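PDB 7A27: SmhA from Serratia marcescens, which is one component of Smh, a tripartite alpha-pore-forming toxin, and probably acts with its partners to form a membrane pore. Local coordinates for residues T5-S10 with A316-Q321; L26-Y31 with Q285-T290; L79-S84 with N351-Y356; Q164-I169 with R265-A270. All blocks are in the same frame, centred on the assembly; numbering follows the deposited sequence.

Interaction 1: residues T5-S10 with A316-Q321; sequences TSIDLS and APIINQ
Ile7 and Ile318 lie alongside with their chains running opposite ways where the N-terminal lead-in of SmhA meets one end of its elongated helical bundle, a body plan familiar from soluble alpha-pore-forming toxins. The lead-in, residues 5-10, comes just before helix 14-37 and rests on helix 301-321 over residues 316-321. Ile7 does most of the work by splitting its branches. With chi1 at 66°, CG1 sits between the backbone N and the carbonyl carbon, and this sends the two arms to different partners. CG2 settles on Ile318, 3.9 Å from its CD1 and about as far from its CG2. The longer arm lies athwart Ile319, with Ile7 CD1 3.8 Å from Ile319 CG1. Leu9 adds a lighter touch on Ile319 and also packs on Val112 and Ile335, so helices 104-155 and 325-358 close in on the same apolar patch. No hydrogen bond joins the two segments. The lead-in is shaped instead by an Asx turn: Asp8 OD1 accepts from Ser10 N, which approaches from above the carboxylate plane, and on its syn side from Ser10 OG at 2.7 Å.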
loop_
_atom_site.group_PDB
_atom_site.type_symbol
_atom_site.label_atom_id
_atom_site.label_comp_id
_atom_site.label_asym_id
_atom_site.label_seq_id
_atom_site.Cartn_x
_atom_site.Cartn_y
_atom_site.Cartn_z
ATOM N N THR A 5 -6.867 -20.890 -31.518
ATOM C CA THR A 5 -6.749 -21.736 -30.304
ATOM C C THR A 5 -5.607 -21.257 -29.376
ATOM O O THR A 5 -5.651 -21.619 -28.194
ATOM C CB THR A 5 -6.600 -23.190 -30.785
ATOM O OG1 THR A 5 -6.583 -24.104 -29.696
ATOM C CG2 THR A 5 -5.337 -23.420 -31.583
ATOM N N SER A 6 -4.657 -20.452 -29.864
ATOM C CA SER A 6 -3.430 -20.029 -29.130
ATOM C C SER A 6 -3.443 -18.546 -28.697
ATOM O O SER A 6 -2.535 -18.153 -27.966
ATOM C CB SER A 6 -2.204 -20.312 -29.970
ATOM O OG SER A 6 -2.156 -19.415 -31.072
ATOM N N ILE A 7 -4.393 -17.722 -29.146
ATOM C CA ILE A 7 -4.405 -16.274 -28.775
ATOM C C ILE A 7 -4.897 -16.132 -27.336
ATOM O O ILE A 7 -5.805 -16.840 -26.920
ATOM C CB ILE A 7 -5.180 -15.372 -29.761
ATOM C CG1 ILE A 7 -6.676 -15.657 -29.797
ATOM C CG2 ILE A 7 -4.576 -15.461 -31.143
ATOM C CD1 ILE A 7 -7.489 -14.606 -30.533
ATOM N N ASP A 8 -4.271 -15.203 -26.631
ATOM C CA ASP A 8 -4.502 -14.860 -25.209
ATOM C C ASP A 8 -4.859 -13.366 -25.156
ATOM O O ASP A 8 -3.946 -12.541 -25.173
ATOM C CB ASP A 8 -3.245 -15.212 -24.402
ATOM C CG ASP A 8 -3.262 -14.766 -22.958
ATOM O OD1 ASP A 8 -4.362 -14.610 -22.424
ATOM O OD2 ASP A 8 -2.175 -14.581 -22.386
ATOM N N LEU A 9 -6.142 -13.030 -25.116
ATOM C CA LEU A 9 -6.645 -11.632 -25.011
ATOM C C LEU A 9 -7.013 -11.329 -23.550
ATOM O O LEU A 9 -7.745 -10.345 -23.312
ATOM C CB LEU A 9 -7.861 -11.460 -25.931
ATOM C CG LEU A 9 -7.619 -11.614 -27.427
ATOM C CD1 LEU A 9 -8.921 -11.527 -28.206
ATOM C CD2 LEU A 9 -6.656 -10.557 -27.906
ATOM N N SER A 10 -6.503 -12.116 -22.606
ATOM C CA SER A 10 -6.815 -12.014 -21.157
ATOM C C SER A 10 -6.021 -10.882 -20.504
ATOM O O SER A 10 -5.040 -10.376 -21.078
ATOM C CB SER A 10 -6.511 -13.312 -20.442
ATOM O OG SER A 10 -5.123 -13.426 -20.128
ATOM N N ALA A 316 -3.482 -10.256 -33.264
ATOM C CA ALA A 316 -4.107 -9.481 -34.357
ATOM C C ALA A 316 -3.975 -10.174 -35.724
ATOM O O ALA A 316 -4.983 -10.474 -36.354
ATOM C CB ALA A 316 -3.551 -8.080 -34.361
ATOM N N PRO A 317 -2.761 -10.452 -36.261
ATOM C CA PRO A 317 -2.647 -11.071 -37.578
ATOM C C PRO A 317 -3.351 -12.435 -37.652
ATOM O O PRO A 317 -3.804 -12.795 -38.729
ATOM C CB PRO A 317 -1.135 -11.214 -37.807
ATOM C CG PRO A 317 -0.516 -10.205 -36.874
ATOM C CD PRO A 317 -1.438 -10.190 -35.669
ATOM N N ILE A 318 -3.429 -13.150 -36.521
ATOM C CA ILE A 318 -4.093 -14.481 -36.416
ATOM C C ILE A 318 -5.610 -14.289 -36.556
ATOM O O ILE A 318 -6.240 -15.093 -37.311
ATOM C CB ILE A 318 -3.710 -15.194 -35.114
ATOM C CG1 ILE A 318 -2.206 -15.476 -35.047
ATOM C CG2 ILE A 318 -4.539 -16.460 -34.931
ATOM C CD1 ILE A 318 -1.728 -16.085 -33.725
ATOM N N ILE A 319 -6.179 -13.270 -35.894
ATOM C CA ILE A 319 -7.638 -12.948 -35.953
ATOM C C ILE A 319 -8.009 -12.564 -37.389
ATOM O O ILE A 319 -9.170 -12.767 -37.766
ATOM C CB ILE A 319 -8.003 -11.817 -34.974
ATOM C CG1 ILE A 319 -7.710 -12.228 -33.533
ATOM C CG2 ILE A 319 -9.451 -11.401 -35.173
ATOM C CD1 ILE A 319 -8.005 -11.182 -32.508
ATOM N N ASN A 320 -7.046 -11.993 -38.123
ATOM C CA ASN A 320 -7.180 -11.508 -39.524
ATOM C C ASN A 320 -7.302 -12.712 -40.472
ATOM O O ASN A 320 -8.081 -12.601 -41.433
ATOM C CB ASN A 320 -6.002 -10.609 -39.918
ATOM C CG ASN A 320 -6.278 -9.667 -41.063
ATOM O OD1 ASN A 320 -7.405 -9.558 -41.525
ATOM N ND2 ASN A 320 -5.243 -8.996 -41.530
ATOM N N GLN A 321 -6.577 -13.816 -40.210
ATOM C CA GLN A 321 -6.603 -15.062 -41.037
ATOM C C GLN A 321 -8.008 -15.705 -41.010
ATOM O O GLN A 321 -8.358 -16.349 -42.022
ATOM C CB GLN A 321 -5.588 -16.117 -40.566
ATOM C CG GLN A 321 -4.109 -15.712 -40.533
ATOM C CD GLN A 321 -3.199 -16.818 -40.006
ATOM O OE1 GLN A 321 -3.551 -17.575 -39.100
ATOM N NE2 GLN A 321 -1.977 -16.904 -40.518
#

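Interaction 2: residues L26-Y31 with Q285-T290; sequences LLNQSY and QLFVDT
Tyr31 lays one face of its ring over Leu286, whose CB stands almost exactly on the ring normal, 3.5 Å from the centroid of the Tyr31 ring: a CH-pi contact between two antiparallel helices of the central bundle. Helix 14-37 and helix 272-299 run at 153° here, with the axes of the short segments 9.0 Å apart at closest. Leu286 is set crosswise to the tyrosine and covers it widely, CD1 lying above Tyr31 CE1 and CD2 above the ring's phenol end. In Tyr31, CG lies anti to the carbonyl carbon (chi1 -70°), which turns the ring across the gap between the helices. Thr290 comes to the ring from its rim, CG2 near the ring plane and 3.6 Å from Tyr31 CE2. About one turn away on helix 14-37, Asn28 passes alongside Thr290, the two side chains pointing opposite ways. The end of Asn28 lies among Thr290 OG1, the backbone oxygen of Phe287 and the Phe287 ring. Phe68 of helix 48-96 packs on Asn28, Ile180 of helix 160-188 on Tyr31, and Leu140 of helix 104-155 on Phe287, so most of the contact is buried among several helices, while Leu286 is partly exposed. Leu27 lies about 7 Å, side chain to side chain, from Asn359, a calcium-binding residue that carries no ion in this chain. Leu27 itself barely meets the partner helix, its CD2 coming to 4.4 Å from Thr290 CG2.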
loop_
_atom_site.group_PDB
_atom_site.type_symbol
_atom_site.label_atom_id
_atom_site.label_comp_id
_atom_site.label_asym_id
_atom_site.label_seq_id
_atom_site.Cartn_x
_atom_site.Cartn_y
_atom_site.Cartn_z
ATOM N N LEU A 26 -2.701 0.576 0.486
ATOM C CA LEU A 26 -3.809 0.924 1.413
ATOM C C LEU A 26 -3.265 0.979 2.836
ATOM O O LEU A 26 -3.592 1.920 3.552
ATOM C CB LEU A 26 -4.935 -0.108 1.327
ATOM C CG LEU A 26 -5.794 -0.060 0.076
ATOM C CD1 LEU A 26 -6.678 -1.290 -0.003
ATOM C CD2 LEU A 26 -6.633 1.191 0.029
ATOM N N LEU A 27 -2.508 -0.030 3.240
ATOM C CA LEU A 27 -1.908 -0.083 4.590
ATOM C C LEU A 27 -0.972 1.127 4.744
ATOM O O LEU A 27 -1.051 1.798 5.767
ATOM C CB LEU A 27 -1.182 -1.416 4.794
ATOM C CG LEU A 27 -0.575 -1.610 6.175
ATOM C CD1 LEU A 27 -1.605 -1.426 7.252
ATOM C CD2 LEU A 27 0.030 -2.982 6.323
ATOM N N ASN A 28 -0.168 1.448 3.736
ATOM C CA ASN A 28 0.815 2.558 3.807
ATOM C C ASN A 28 0.052 3.886 3.901
ATOM O O ASN A 28 0.602 4.860 4.434
ATOM C CB ASN A 28 1.783 2.546 2.623
ATOM C CG ASN A 28 3.119 3.186 2.953
ATOM O OD1 ASN A 28 3.495 3.296 4.123
ATOM N ND2 ASN A 28 3.852 3.592 1.926
ATOM N N GLN A 29 -1.175 3.923 3.399
ATOM C CA GLN A 29 -2.073 5.104 3.469
ATOM C C GLN A 29 -2.378 5.327 4.958
ATOM O O GLN A 29 -2.292 6.496 5.411
ATOM C CB GLN A 29 -3.304 4.824 2.593
ATOM C CG GLN A 29 -4.193 6.009 2.293
ATOM C CD GLN A 29 -5.321 5.666 1.337
ATOM O OE1 GLN A 29 -5.622 4.510 1.075
ATOM N NE2 GLN A 29 -5.978 6.682 0.797
ATOM N N SER A 30 -2.672 4.236 5.691
ATOM C CA SER A 30 -3.026 4.243 7.134
ATOM C C SER A 30 -1.782 4.588 7.959
ATOM O O SER A 30 -1.922 5.337 8.919
ATOM C CB SER A 30 -3.649 2.934 7.582
ATOM O OG SER A 30 -4.848 2.641 6.875
ATOM N N TYR A 31 -0.605 4.089 7.590
ATOM C CA TYR A 31 0.668 4.396 8.296
ATOM C C TYR A 31 1.051 5.855 8.054
ATOM O O TYR A 31 1.668 6.433 8.941
ATOM C CB TYR A 31 1.792 3.430 7.921
ATOM C CG TYR A 31 1.633 2.025 8.440
ATOM C CD1 TYR A 31 1.101 1.775 9.696
ATOM C CD2 TYR A 31 2.115 0.943 7.729
ATOM C CE1 TYR A 31 0.966 0.484 10.181
ATOM C CE2 TYR A 31 2.002 -0.352 8.201
ATOM C CZ TYR A 31 1.420 -0.575 9.426
ATOM O OH TYR A 31 1.309 -1.833 9.903
ATOM N N GLN A 285 9.329 3.036 10.840
ATOM C CA GLN A 285 9.596 1.641 10.405
ATOM C C GLN A 285 8.375 1.141 9.633
ATOM O O GLN A 285 8.573 0.679 8.517
ATOM C CB GLN A 285 9.880 0.743 11.609
ATOM C CG GLN A 285 10.385 -0.666 11.294
ATOM C CD GLN A 285 11.857 -0.672 10.968
ATOM O OE1 GLN A 285 12.704 -0.310 11.796
ATOM N NE2 GLN A 285 12.168 -1.081 9.748
ATOM N N LEU A 286 7.163 1.239 10.188
ATOM C CA LEU A 286 5.943 0.706 9.525
ATOM C C LEU A 286 5.786 1.366 8.160
ATOM O O LEU A 286 5.555 0.635 7.180
ATOM C CB LEU A 286 4.699 0.957 10.381
ATOM C CG LEU A 286 4.641 0.187 11.695
ATOM C CD1 LEU A 286 3.415 0.597 12.503
ATOM C CD2 LEU A 286 4.657 -1.318 11.436
ATOM N N PHE A 287 5.927 2.694 8.115
ATOM C CA PHE A 287 5.772 3.512 6.884
ATOM C C PHE A 287 6.832 3.117 5.855
ATOM O O PHE A 287 6.451 2.758 4.730
ATOM C CB PHE A 287 5.832 5.003 7.202
ATOM C CG PHE A 287 5.815 5.911 6.001
ATOM C CD1 PHE A 287 4.663 6.083 5.249
ATOM C CD2 PHE A 287 6.941 6.619 5.645
ATOM C CE1 PHE A 287 4.647 6.904 4.136
ATOM C CE2 PHE A 287 6.911 7.486 4.563
ATOM C CZ PHE A 287 5.769 7.615 3.800
ATOM N N VAL A 288 8.111 3.139 6.228
ATOM C CA VAL A 288 9.236 2.876 5.287
ATOM C C VAL A 288 9.224 1.416 4.832
ATOM O O VAL A 288 9.505 1.185 3.654
ATOM C CB VAL A 288 10.587 3.256 5.908
ATOM C CG1 VAL A 288 11.745 2.837 5.029
ATOM C CG2 VAL A 288 10.645 4.749 6.178
ATOM N N ASP A 289 8.965 0.461 5.721
ATOM C CA ASP A 289 8.943 -0.977 5.345
ATOM C C ASP A 289 7.847 -1.189 4.295
ATOM O O ASP A 289 8.152 -1.810 3.249
ATOM C CB ASP A 289 8.714 -1.916 6.539
ATOM C CG ASP A 289 9.899 -2.139 7.465
ATOM O OD1 ASP A 289 11.043 -1.803 7.067
ATOM O OD2 ASP A 289 9.662 -2.664 8.578
ATOM N N THR A 290 6.624 -0.692 4.519
ATOM C CA THR A 290 5.510 -0.970 3.578
ATOM C C THR A 290 5.682 -0.083 2.345
ATOM O O THR A 290 5.157 -0.475 1.283
ATOM C CB THR A 290 4.129 -0.962 4.244
ATOM O OG1 THR A 290 3.703 0.383 4.392
ATOM C CG2 THR A 290 4.130 -1.694 5.566
#

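Interaction 3: residues L79-S84 with N351-Y356; sequences LYTKAS and NAKANY
Two tyrosines, Tyr80 and Tyr356, make a T-shaped stack across antiparallel helices of the bundle, 48-96 and 325-358, whose short segments run at 154°. The edge of Tyr356 points at the face of Tyr80, the ring centroids 5.3 Å apart and the planes at 79°; Tyr80 makes a second edge-to-face pair with His18. Tyr356 CE2 stands over the Tyr80 face, offset toward the rim and nearest to CZ, in a side chain about 6 Å from that of Asn359, a calcium-binding residue with no ion bound in this chain. Apolar contact continues along the Tyr80 ring, where Ala352 CB packs against Tyr80 CE2 at 3.6 Å.

Hydrogen bonds join the polar ends. Tyr356 OH donates to Tyr80 OH at 2.9 Å, and Tyr80 OH is also bonded to Ser22 OG of helix 14-37, which links three helices through one phenol oxygen in a buried place. On a more open side, Lys353 comes in nearly perpendicular to Thr81. Its chain bends at chi3 (66°), turning the ammonium group onto Thr81. Thr81 OG1, bonded as well to the backbone oxygen of Ile77, accepts from Lys353 NZ at 3.1 Å.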
loop_
_atom_site.group_PDB
_atom_site.type_symbol
_atom_site.label_atom_id
_atom_site.label_comp_id
_atom_site.label_asym_id
_atom_site.label_seq_id
_atom_site.Cartn_x
_atom_site.Cartn_y
_atom_site.Cartn_z
ATOM N N LEU A 79 -3.359 4.874 -12.498
ATOM C CA LEU A 79 -2.992 3.587 -13.159
ATOM C C LEU A 79 -4.164 2.606 -13.098
ATOM O O LEU A 79 -4.298 1.797 -14.044
ATOM C CB LEU A 79 -1.788 2.937 -12.488
ATOM C CG LEU A 79 -0.453 3.641 -12.680
ATOM C CD1 LEU A 79 0.647 2.873 -11.953
ATOM C CD2 LEU A 79 -0.112 3.853 -14.153
ATOM N N TYR A 80 -4.919 2.607 -11.999
ATOM C CA TYR A 80 -6.071 1.698 -11.836
ATOM C C TYR A 80 -7.134 2.084 -12.879
ATOM O O TYR A 80 -7.650 1.191 -13.565
ATOM C CB TYR A 80 -6.603 1.727 -10.399
ATOM C CG TYR A 80 -5.819 0.968 -9.353
ATOM C CD1 TYR A 80 -4.573 1.398 -8.933
ATOM C CD2 TYR A 80 -6.351 -0.149 -8.719
ATOM C CE1 TYR A 80 -3.853 0.720 -7.959
ATOM C CE2 TYR A 80 -5.656 -0.823 -7.724
ATOM C CZ TYR A 80 -4.400 -0.384 -7.340
ATOM O OH TYR A 80 -3.693 -1.027 -6.364
ATOM N N THR A 81 -7.422 3.383 -13.013
ATOM C CA THR A 81 -8.431 3.915 -13.965
ATOM C C THR A 81 -8.082 3.415 -15.376
ATOM O O THR A 81 -9.004 2.977 -16.116
ATOM C CB THR A 81 -8.532 5.445 -13.880
ATOM O OG1 THR A 81 -8.740 5.782 -12.505
ATOM C CG2 THR A 81 -9.654 6.020 -14.725
ATOM N N LYS A 82 -6.791 3.429 -15.715
ATOM C CA LYS A 82 -6.291 2.991 -17.041
ATOM C C LYS A 82 -6.748 1.544 -17.295
ATOM O O LYS A 82 -7.192 1.262 -18.422
ATOM C CB LYS A 82 -4.784 3.259 -17.115
ATOM C CG LYS A 82 -4.453 4.725 -17.384
ATOM C CD LYS A 82 -3.012 5.110 -17.081
ATOM C CE LYS A 82 -2.478 6.296 -17.854
ATOM N NZ LYS A 82 -3.458 7.399 -18.000
ATOM N N ALA A 83 -6.713 0.684 -16.276
ATOM C CA ALA A 83 -7.187 -0.708 -16.369
ATOM C C ALA A 83 -8.697 -0.734 -16.660
ATOM O O ALA A 83 -9.091 -1.462 -17.572
ATOM C CB ALA A 83 -6.828 -1.469 -15.120
ATOM N N SER A 84 -9.526 0.006 -15.922
ATOM C CA SER A 84 -10.986 0.092 -16.201
ATOM C C SER A 84 -11.163 0.460 -17.671
ATOM O O SER A 84 -11.923 -0.243 -18.385
ATOM C CB SER A 84 -11.690 1.123 -15.363
ATOM O OG SER A 84 -11.425 0.925 -13.992
ATOM N N ASN A 351 -13.624 -1.471 -6.712
ATOM C CA ASN A 351 -13.583 -1.658 -5.233
ATOM C C ASN A 351 -12.274 -1.073 -4.676
ATOM O O ASN A 351 -12.311 -0.489 -3.586
ATOM C CB ASN A 351 -13.805 -3.118 -4.810
ATOM C CG ASN A 351 -13.959 -3.278 -3.302
ATOM O OD1 ASN A 351 -14.684 -2.521 -2.655
ATOM N ND2 ASN A 351 -13.293 -4.259 -2.715
ATOM N N ALA A 352 -11.157 -1.235 -5.381
ATOM C CA ALA A 352 -9.836 -0.718 -4.949
ATOM C C ALA A 352 -9.885 0.810 -4.910
ATOM O O ALA A 352 -9.376 1.390 -3.926
ATOM C CB ALA A 352 -8.737 -1.210 -5.849
ATOM N N LYS A 353 -10.511 1.432 -5.916
ATOM C CA LYS A 353 -10.633 2.914 -6.014
ATOM C C LYS A 353 -11.529 3.427 -4.883
ATOM O O LYS A 353 -11.220 4.505 -4.337
ATOM C CB LYS A 353 -11.172 3.355 -7.379
ATOM C CG LYS A 353 -10.198 3.184 -8.531
ATOM C CD LYS A 353 -10.779 3.460 -9.890
ATOM C CE LYS A 353 -11.168 4.908 -10.060
ATOM N NZ LYS A 353 -11.627 5.153 -11.450
ATOM N N ALA A 354 -12.618 2.713 -4.580
ATOM C CA ALA A 354 -13.555 3.044 -3.483
ATOM C C ALA A 354 -12.794 2.957 -2.156
ATOM O O ALA A 354 -12.999 3.828 -1.303
ATOM C CB ALA A 354 -14.755 2.135 -3.499
ATOM N N ASN A 355 -11.926 1.959 -2.014
ATOM C CA ASN A 355 -11.106 1.748 -0.795
ATOM C C ASN A 355 -10.088 2.886 -0.654
ATOM O O ASN A 355 -9.980 3.428 0.451
ATOM C CB ASN A 355 -10.440 0.369 -0.785
ATOM C CG ASN A 355 -11.318 -0.737 -0.227
ATOM O OD1 ASN A 355 -12.178 -0.496 0.613
ATOM N ND2 ASN A 355 -11.056 -1.966 -0.642
ATOM N N TYR A 356 -9.373 3.255 -1.723
ATOM C CA TYR A 356 -8.377 4.360 -1.670
ATOM C C TYR A 356 -9.088 5.654 -1.288
ATOM O O TYR A 356 -8.444 6.497 -0.650
ATOM C CB TYR A 356 -7.640 4.549 -2.996
ATOM C CG TYR A 356 -6.540 3.557 -3.293
ATOM C CD1 TYR A 356 -5.374 3.543 -2.547
ATOM C CD2 TYR A 356 -6.624 2.691 -4.365
ATOM C CE1 TYR A 356 -4.344 2.654 -2.822
ATOM C CE2 TYR A 356 -5.619 1.794 -4.638
ATOM C CZ TYR A 356 -4.465 1.775 -3.882
ATOM O OH TYR A 356 -3.487 0.880 -4.215
#

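Interaction 4: residues Q164-I169 with R265-A270; sequences QQAQTI and RALATA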
loop_
_atom_site.group_PDB
_atom_site.type_symbol
_atom_site.label_atom_id
_atom_site.label_comp_id
_atom_site.label_asym_id
_atom_site.label_seq_id
_atom_site.Cartn_x
_atom_site.Cartn_y
_atom_site.Cartn_z
ATOM N N GLN A 164 17.687 -3.450 28.818
ATOM C CA GLN A 164 16.623 -4.492 28.879
ATOM C C GLN A 164 15.270 -3.805 28.679
ATOM O O GLN A 164 14.458 -4.346 27.902
ATOM C CB GLN A 164 16.664 -5.312 30.179
ATOM C CG GLN A 164 15.738 -6.528 30.179
ATOM C CD GLN A 164 16.066 -7.542 29.105
ATOM O OE1 GLN A 164 17.125 -8.176 29.089
ATOM N NE2 GLN A 164 15.122 -7.714 28.197
ATOM N N GLN A 165 15.054 -2.661 29.329
ATOM C CA GLN A 165 13.795 -1.879 29.200
ATOM C C GLN A 165 13.618 -1.456 27.740
ATOM O O GLN A 165 12.477 -1.500 27.265
ATOM C CB GLN A 165 13.814 -0.679 30.139
ATOM C CG GLN A 165 13.646 -1.078 31.592
ATOM C CD GLN A 165 14.064 0.005 32.556
ATOM O OE1 GLN A 165 14.686 0.996 32.189
ATOM N NE2 GLN A 165 13.724 -0.184 33.817
ATOM N N ALA A 166 14.713 -1.110 27.059
ATOM C CA ALA A 166 14.728 -0.675 25.647
ATOM C C ALA A 166 14.434 -1.857 24.721
ATOM O O ALA A 166 13.746 -1.635 23.703
ATOM C CB ALA A 166 16.054 -0.045 25.291
ATOM N N GLN A 167 14.986 -3.041 25.025
ATOM C CA GLN A 167 14.794 -4.265 24.204
ATOM C C GLN A 167 13.333 -4.695 24.340
ATOM O O GLN A 167 12.733 -5.021 23.312
ATOM C CB GLN A 167 15.741 -5.382 24.624
ATOM C CG GLN A 167 15.933 -6.478 23.577
ATOM C CD GLN A 167 16.337 -7.773 24.253
ATOM O OE1 GLN A 167 15.601 -8.298 25.096
ATOM N NE2 GLN A 167 17.518 -8.291 23.919
ATOM N N THR A 168 12.777 -4.675 25.555
ATOM C CA THR A 168 11.356 -5.027 25.825
ATOM C C THR A 168 10.476 -4.212 24.876
ATOM O O THR A 168 9.585 -4.805 24.248
ATOM C CB THR A 168 10.961 -4.793 27.288
ATOM O OG1 THR A 168 11.785 -5.624 28.104
ATOM C CG2 THR A 168 9.511 -5.124 27.558
ATOM N N ILE A 169 10.758 -2.913 24.757
ATOM C CA ILE A 169 10.019 -1.968 23.870
ATOM C C ILE A 169 10.228 -2.380 22.407
ATOM O O ILE A 169 9.233 -2.540 21.701
ATOM C CB ILE A 169 10.447 -0.516 24.163
ATOM C CG1 ILE A 169 9.884 -0.061 25.512
ATOM C CG2 ILE A 169 10.048 0.426 23.036
ATOM C CD1 ILE A 169 10.452 1.238 26.009
ATOM N N ARG A 265 6.722 3.605 30.510
ATOM C CA ARG A 265 6.707 4.204 31.870
ATOM C C ARG A 265 8.034 3.854 32.560
ATOM O O ARG A 265 8.625 4.739 33.206
ATOM C CB ARG A 265 5.497 3.735 32.687
ATOM C CG ARG A 265 4.150 4.005 32.035
ATOM C CD ARG A 265 2.962 3.745 32.938
ATOM N NE ARG A 265 2.954 4.754 33.983
ATOM C CZ ARG A 265 2.573 6.042 33.833
ATOM N NH1 ARG A 265 2.589 6.872 34.870
ATOM N NH2 ARG A 265 2.172 6.505 32.653
ATOM N N ALA A 266 8.509 2.622 32.387
ATOM C CA ALA A 266 9.764 2.099 32.977
ATOM C C ALA A 266 10.998 2.815 32.404
ATOM O O ALA A 266 11.780 3.369 33.184
ATOM C CB ALA A 266 9.858 0.611 32.743
ATOM N N LEU A 267 11.174 2.797 31.086
ATOM C CA LEU A 267 12.350 3.414 30.417
ATOM C C LEU A 267 12.370 4.935 30.657
ATOM O O LEU A 267 13.474 5.513 30.762
ATOM C CB LEU A 267 12.297 3.081 28.925
ATOM C CG LEU A 267 13.448 3.638 28.090
ATOM C CD1 LEU A 267 14.793 3.185 28.643
ATOM C CD2 LEU A 267 13.319 3.247 26.617
ATOM N N ALA A 268 11.191 5.552 30.757
ATOM C CA ALA A 268 10.999 7.007 30.910
ATOM C C ALA A 268 11.570 7.527 32.235
ATOM O O ALA A 268 12.088 8.670 32.244
ATOM C CB ALA A 268 9.539 7.335 30.783
ATOM N N THR A 269 11.475 6.762 33.324
ATOM C CA THR A 269 11.950 7.213 34.668
ATOM C C THR A 269 13.319 7.896 34.520
ATOM O O THR A 269 13.452 9.020 35.003
ATOM C CB THR A 269 11.924 6.084 35.719
ATOM O OG1 THR A 269 12.620 4.943 35.207
ATOM C CG2 THR A 269 10.518 5.671 36.119
ATOM N N ALA A 270 14.262 7.277 33.807
ATOM C CA ALA A 270 15.665 7.741 33.652
ATOM C C ALA A 270 15.926 8.288 32.242
ATOM O O ALA A 270 16.656 9.274 32.151
ATOM C CB ALA A 270 16.615 6.608 33.982
#
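Leu267 and Ile169 meet with their side chains roughly square to one another, and their outermost methyls make the closest contact: Ile169 CD1 lies 3.6 Å from Leu267 CD2. The same isoleucine methyl also rests against the leucine stem, 3.9 Å from Leu267 CB, so it sits between CD2 and CB of the leucine. The leucine has CG opposite its own backbone N (chi1 -180°), which swings both methyls across to the other helix. They divide their work: CD2 goes to Ile169 and skirts the backbone of Ala166, whereas CD1 faces Gln165, 4.2 Å from its OE1.

These residues pack helix 160-188 against helix 247-268 near one extremity of the long helical bundle. The two-stranded antiparallel hairpin, 198-206 and 230-237, lies between these helices in the chain. Helix 272-299 joins from a further side, with Lys278 touching Ala166, Ile169 and Leu267, while Ala263 and Tyr264 extend the apolar surface that Ile169 meets.

Gln165 covers the other flank. Beyond CG its chain is extended (chi2 163°), so the amide stretches along the backbone of Ala266 and Leu267 instead of curling back onto its own helix. Its OE1 comes to 3.8 Å from Leu267 CA, and NE2 lies near the Ala266 methyl; no hydrogen bond crosses between the segments. The oxygen of Ala266 is taken up within its own segment, where Thr269 OG1 donates to Ala266 O at 2.7 Å, tilted 16° from the carbonyl plane.

How the interactions relate
Interactions 2 and 3 are buried mid-bundle, 19 Å apart between centres, and touch: Gln29 NE2 probably bonds to Tyr356 O, and Leu26 packs on Tyr356. Both lie near the calcium-binding Asn359 and combine an aromatic contact with polar groups between antiparallel helices. Interactions 1 and 4 lie toward opposite ends, centres 66 Å apart. Interaction 1, partly open, is aliphatic, while the more buried interaction 4 adds a glutamine amide lying along the partner backbone; neither has a hydrogen bond between its segments. No two contacts join the same pair of elements, but several elements are chain neighbours (14-37 and 48-96; 247-268, 272-299 and 301-321). Interaction 4 nests inside the other three, interaction 2 inside 1, and interaction 3 crosses both 1 and 2.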